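Local coordinates for periplasmic branched-chain amino acid-binding protein (Burkholderia mallei, PDB 3I09) that probably binds branched-chain amino acids or related small carboxylates in the periplasm for uptake by an ABC transporter, and here holds acetoacetic acid, at residues 7-12 / 24-29; 18-23 / 277-282. One frame throughout, in Å; residues are numbered along the deposited sequence.

Contact 1: residues 7-12 / 24-29; sequences IGFITD and GGLEAI
I29 sets its terminal methyl over one face of the F9 ring, and most of the contact is built on that pairing. CD1 lies 3.6 Å from the ring centroid, 21° off the ring normal, a CH-pi contact. It is displaced toward the root of the ring, so its nearest carbon is F9 CG, at 3.4 Å. The ring reaches the helix because F9 CG is anti to the backbone N (chi1 179°), which carries the phenyl group out from the strand and toward its C-terminal end.

The far part of the ring comes up against helix backbone. F9 CE2 is 3.5 Å from L26 N and also close to G25 C, both approached obliquely. G25 has no side chain to hold the ring off, and the backbone can come this near. Beside it, F9 CD2 touches L26 CB at 4.0 Å, while L26 also rests on V47 and Y49 of strand 43-51. Two residues earlier on the strand, I7 also points toward the helix, and its CG2 meets I29 CG2 more loosely, at 4.4 Å. The side chains that meet are all apolar.

Strand 7-11 and helix 24-29 run nearly antiparallel (164°), as in a beta-alpha unit, where the helix runs back over the strand that precedes it. Strand 5-11 has parallel neighbours, 43-51 and 72-77, and F9 leans on V76 of the latter. Helix 278-297 closes the arrangement through D283 and V287: D283 touches F9 and I29, V287 touches I7 and I29.

Contact 2: residues 18-23 / 277-282; sequences ADIDGQ and SSLQAA
S277 OG sits between its own backbone N and carbonyl carbon (chi1 73°), where the hydroxyl faces both the start of its own helix and the carbonyl of I20. Q280 bends at chi2 (147°), bringing its amide back beside S277 and across to the turn that leads into helix 22-36.

The hydroxyl works in both directions. S277 OG donates to I20 O over a short 2.6 Å, and accepts from Q280 N at 3.3 Å, with a weaker bond from L279 N. Q280 returns the favour: its OE1 takes the S277 N-H at 2.9 Å in a nearly straight bond. That bond fixes the rotation of the amide and directs NE2 to the turn, where it bridges two carbonyls. The bond from Q280 NE2 to D21 O (3.0 Å, 161° at the hydrogen) lies in both the amide plane and the carbonyl plane, on a lone pair. D19 O, 3.1 Å from Q280 NE2, is met from above its carbonyl plane and at a more bent angle. Three successive carbonyls are thus held by two side chains.

Below this polar layer I20 and L279 run side by side, their CD1 atoms 4.0 Å apart, and F232 packs against both. The carboxylate of D21 has its main partner in T11, whose OG1 is hydrogen-bonded to OD2; D283 OD2 lies close to OD1, a like charge that could raise the pKa of one of the two acids.

S277 and Q280 form a capping box, here serving also to hold a loop. I20 lines the acetoacetic acid pocket, so the N-terminus of helix 278-297 backs one wall of the binding cleft of this type I periplasmic binding protein.

In the fold
Along the chain the segments alternate: 7-12, 18-23, 24-29, then 277-282 after some 250 residues. The centres of the two contacts are about 9 Å apart, and both use helix 22-36, contact 2 at its start and contact 1 just beyond. They also touch directly: F9 CE2 packs on G22 O at 3.6 Å, and A28 CB on Q280 O. Contact 1 packs the first helix of the chain, 22-36, on strand 5-11 of the six-stranded mixed sheet; contact 2 brings in helix 278-297 from late in the sequence. Together they tie this distant helix to the lobe built on that sheet, beside the ligand pocket.

Contact 1: residues 7-12 / 24-29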
# COMPACT_ATOMS: atom_id res chain seq x y z
N ILE A 7 -11.40 -6.99 16.02
CA ILE A 7 -10.60 -6.57 14.86
C ILE A 7 -9.23 -7.23 14.95
O ILE A 7 -8.56 -7.10 15.98
CB ILE A 7 -10.46 -5.07 14.88
CG1 ILE A 7 -11.85 -4.40 14.74
CG2 ILE A 7 -9.48 -4.58 13.77
CD1 ILE A 7 -11.79 -2.84 14.80
N GLY A 8 -8.79 -7.89 13.89
CA GLY A 8 -7.49 -8.53 13.87
C GLY A 8 -6.63 -7.89 12.80
O GLY A 8 -7.11 -7.60 11.71
N PHE A 9 -5.36 -7.64 13.12
CA PHE A 9 -4.43 -7.00 12.24
C PHE A 9 -3.23 -7.92 12.07
O PHE A 9 -2.61 -8.32 13.05
CB PHE A 9 -3.99 -5.68 12.85
CG PHE A 9 -2.97 -4.90 12.03
CD1 PHE A 9 -3.17 -4.65 10.69
CD2 PHE A 9 -1.84 -4.37 12.65
CE1 PHE A 9 -2.22 -3.87 9.94
CE2 PHE A 9 -0.91 -3.62 11.93
CZ PHE A 9 -1.11 -3.34 10.61
N ILE A 10 -2.93 -8.23 10.82
CA ILE A 10 -1.79 -9.12 10.49
C ILE A 10 -0.88 -8.45 9.48
O ILE A 10 -1.30 -8.07 8.37
CB ILE A 10 -2.23 -10.48 9.95
CG1 ILE A 10 -3.22 -11.15 10.89
CG2 ILE A 10 -0.95 -11.36 9.74
CD1 ILE A 10 -3.74 -12.52 10.38
N THR A 11 0.36 -8.25 9.87
CA THR A 11 1.31 -7.52 9.06
C THR A 11 2.72 -7.93 9.40
O THR A 11 2.94 -8.77 10.28
CB THR A 11 1.14 -5.96 9.22
OG1 THR A 11 1.76 -5.29 8.10
CG2 THR A 11 1.73 -5.44 10.55
N ASP A 12 3.68 -7.44 8.64
CA ASP A 12 5.11 -7.68 8.95
C ASP A 12 5.51 -6.74 10.10
O ASP A 12 5.57 -5.51 9.91
CB ASP A 12 5.98 -7.39 7.74
CG ASP A 12 7.48 -7.48 8.04
OD1 ASP A 12 7.83 -8.04 9.08
OD2 ASP A 12 8.29 -6.99 7.21
N GLY A 24 3.56 0.55 14.23
CA GLY A 24 2.95 1.87 14.02
C GLY A 24 1.54 1.76 13.49
O GLY A 24 0.64 2.49 13.89
N GLY A 25 1.35 0.82 12.60
CA GLY A 25 0.02 0.55 12.04
C GLY A 25 -0.92 0.04 13.10
O GLY A 25 -2.08 0.44 13.14
N LEU A 26 -0.42 -0.84 13.96
CA LEU A 26 -1.20 -1.36 15.10
C LEU A 26 -1.61 -0.22 16.03
O LEU A 26 -2.77 -0.10 16.44
CB LEU A 26 -0.38 -2.40 15.87
CG LEU A 26 -1.04 -2.95 17.15
CD1 LEU A 26 -2.43 -3.58 16.94
CD2 LEU A 26 -0.08 -3.92 17.87
N GLU A 27 -0.65 0.66 16.33
CA GLU A 27 -0.93 1.83 17.16
C GLU A 27 -2.07 2.71 16.54
O GLU A 27 -2.99 3.17 17.26
CB GLU A 27 0.34 2.65 17.33
CG GLU A 27 0.28 3.62 18.47
CD GLU A 27 -0.48 4.89 18.13
OE1 GLU A 27 -0.44 5.33 16.94
OE2 GLU A 27 -1.10 5.44 19.07
N ALA A 28 -1.99 2.94 15.24
CA ALA A 28 -2.99 3.72 14.51
C ALA A 28 -4.37 3.07 14.57
O ALA A 28 -5.39 3.74 14.79
CB ALA A 28 -2.52 3.93 13.07
N ILE A 29 -4.42 1.74 14.46
CA ILE A 29 -5.66 0.99 14.62
C ILE A 29 -6.26 1.15 16.01
O ILE A 29 -7.44 1.40 16.16
CB ILE A 29 -5.49 -0.49 14.25
CG1 ILE A 29 -5.33 -0.63 12.74
CG2 ILE A 29 -6.66 -1.35 14.81
CD1 ILE A 29 -4.83 -2.01 12.22

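Contact 2: residues 18-23 / 277-282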
# COMPACT_ATOMS: atom_id res chain seq x y z
N ALA A 18 8.48 -3.42 8.33
CA ALA A 18 8.02 -3.09 9.69
C ALA A 18 7.89 -1.58 9.90
O ALA A 18 6.93 -1.13 10.52
CB ALA A 18 8.97 -3.69 10.76
N ASP A 19 8.81 -0.80 9.35
CA ASP A 19 8.83 0.65 9.62
C ASP A 19 7.68 1.34 8.94
O ASP A 19 7.12 2.27 9.49
CB ASP A 19 10.13 1.31 9.15
CG ASP A 19 11.32 0.93 9.98
OD1 ASP A 19 11.17 0.60 11.17
OD2 ASP A 19 12.44 0.98 9.41
N ILE A 20 7.32 0.90 7.73
CA ILE A 20 6.29 1.60 6.96
C ILE A 20 4.86 1.26 7.45
O ILE A 20 3.88 1.93 7.12
CB ILE A 20 6.42 1.30 5.42
CG1 ILE A 20 6.31 -0.19 5.14
CG2 ILE A 20 7.72 1.86 4.84
CD1 ILE A 20 6.18 -0.50 3.66
N ASP A 21 4.72 0.19 8.23
CA ASP A 21 3.42 -0.26 8.73
C ASP A 21 3.66 -0.83 10.12
O ASP A 21 3.84 -0.05 11.09
CB ASP A 21 2.76 -1.26 7.74
CG ASP A 21 1.32 -1.63 8.13
OD1 ASP A 21 0.59 -0.73 8.68
OD2 ASP A 21 0.89 -2.79 7.88
N GLY A 22 3.74 -2.15 10.25
CA GLY A 22 4.20 -2.76 11.51
C GLY A 22 3.50 -2.26 12.77
O GLY A 22 2.27 -2.06 12.78
N GLN A 23 4.27 -2.11 13.86
CA GLN A 23 3.76 -1.69 15.15
C GLN A 23 3.05 -0.33 15.08
O GLN A 23 2.08 -0.09 15.77
CB GLN A 23 4.89 -1.66 16.22
CG GLN A 23 4.57 -0.76 17.46
N SER A 277 3.45 7.09 7.82
CA SER A 277 3.35 6.80 6.40
C SER A 277 1.87 6.79 5.97
O SER A 277 0.95 6.77 6.81
CB SER A 277 3.90 5.41 6.06
OG SER A 277 3.03 4.36 6.52
N SER A 278 1.66 6.75 4.67
CA SER A 278 0.31 6.63 4.12
C SER A 278 -0.40 5.30 4.58
O SER A 278 -1.63 5.27 4.70
CB SER A 278 0.35 6.72 2.59
OG SER A 278 1.11 5.66 2.03
N LEU A 279 0.36 4.24 4.86
CA LEU A 279 -0.23 3.00 5.35
C LEU A 279 -0.75 3.14 6.76
O LEU A 279 -1.81 2.64 7.08
CB LEU A 279 0.78 1.84 5.25
CG LEU A 279 1.42 1.61 3.89
CD1 LEU A 279 2.33 0.40 3.98
CD2 LEU A 279 0.38 1.44 2.76
N GLN A 280 0.02 3.78 7.63
CA GLN A 280 -0.37 3.98 9.01
C GLN A 280 -1.61 4.88 9.11
O GLN A 280 -2.56 4.56 9.85
CB GLN A 280 0.84 4.49 9.81
CG GLN A 280 1.89 3.37 9.99
CD GLN A 280 3.34 3.78 10.02
OE1 GLN A 280 3.70 4.94 9.75
NE2 GLN A 280 4.20 2.82 10.37
N ALA A 281 -1.65 5.94 8.31
CA ALA A 281 -2.87 6.76 8.13
C ALA A 281 -4.07 5.97 7.64
O ALA A 281 -5.18 6.02 8.21
CB ALA A 281 -2.57 7.96 7.15
N ALA A 282 -3.86 5.21 6.57
CA ALA A 282 -4.93 4.35 6.00
C ALA A 282 -5.44 3.28 6.97
O ALA A 282 -6.64 3.01 7.02
CB ALA A 282 -4.45 3.71 4.71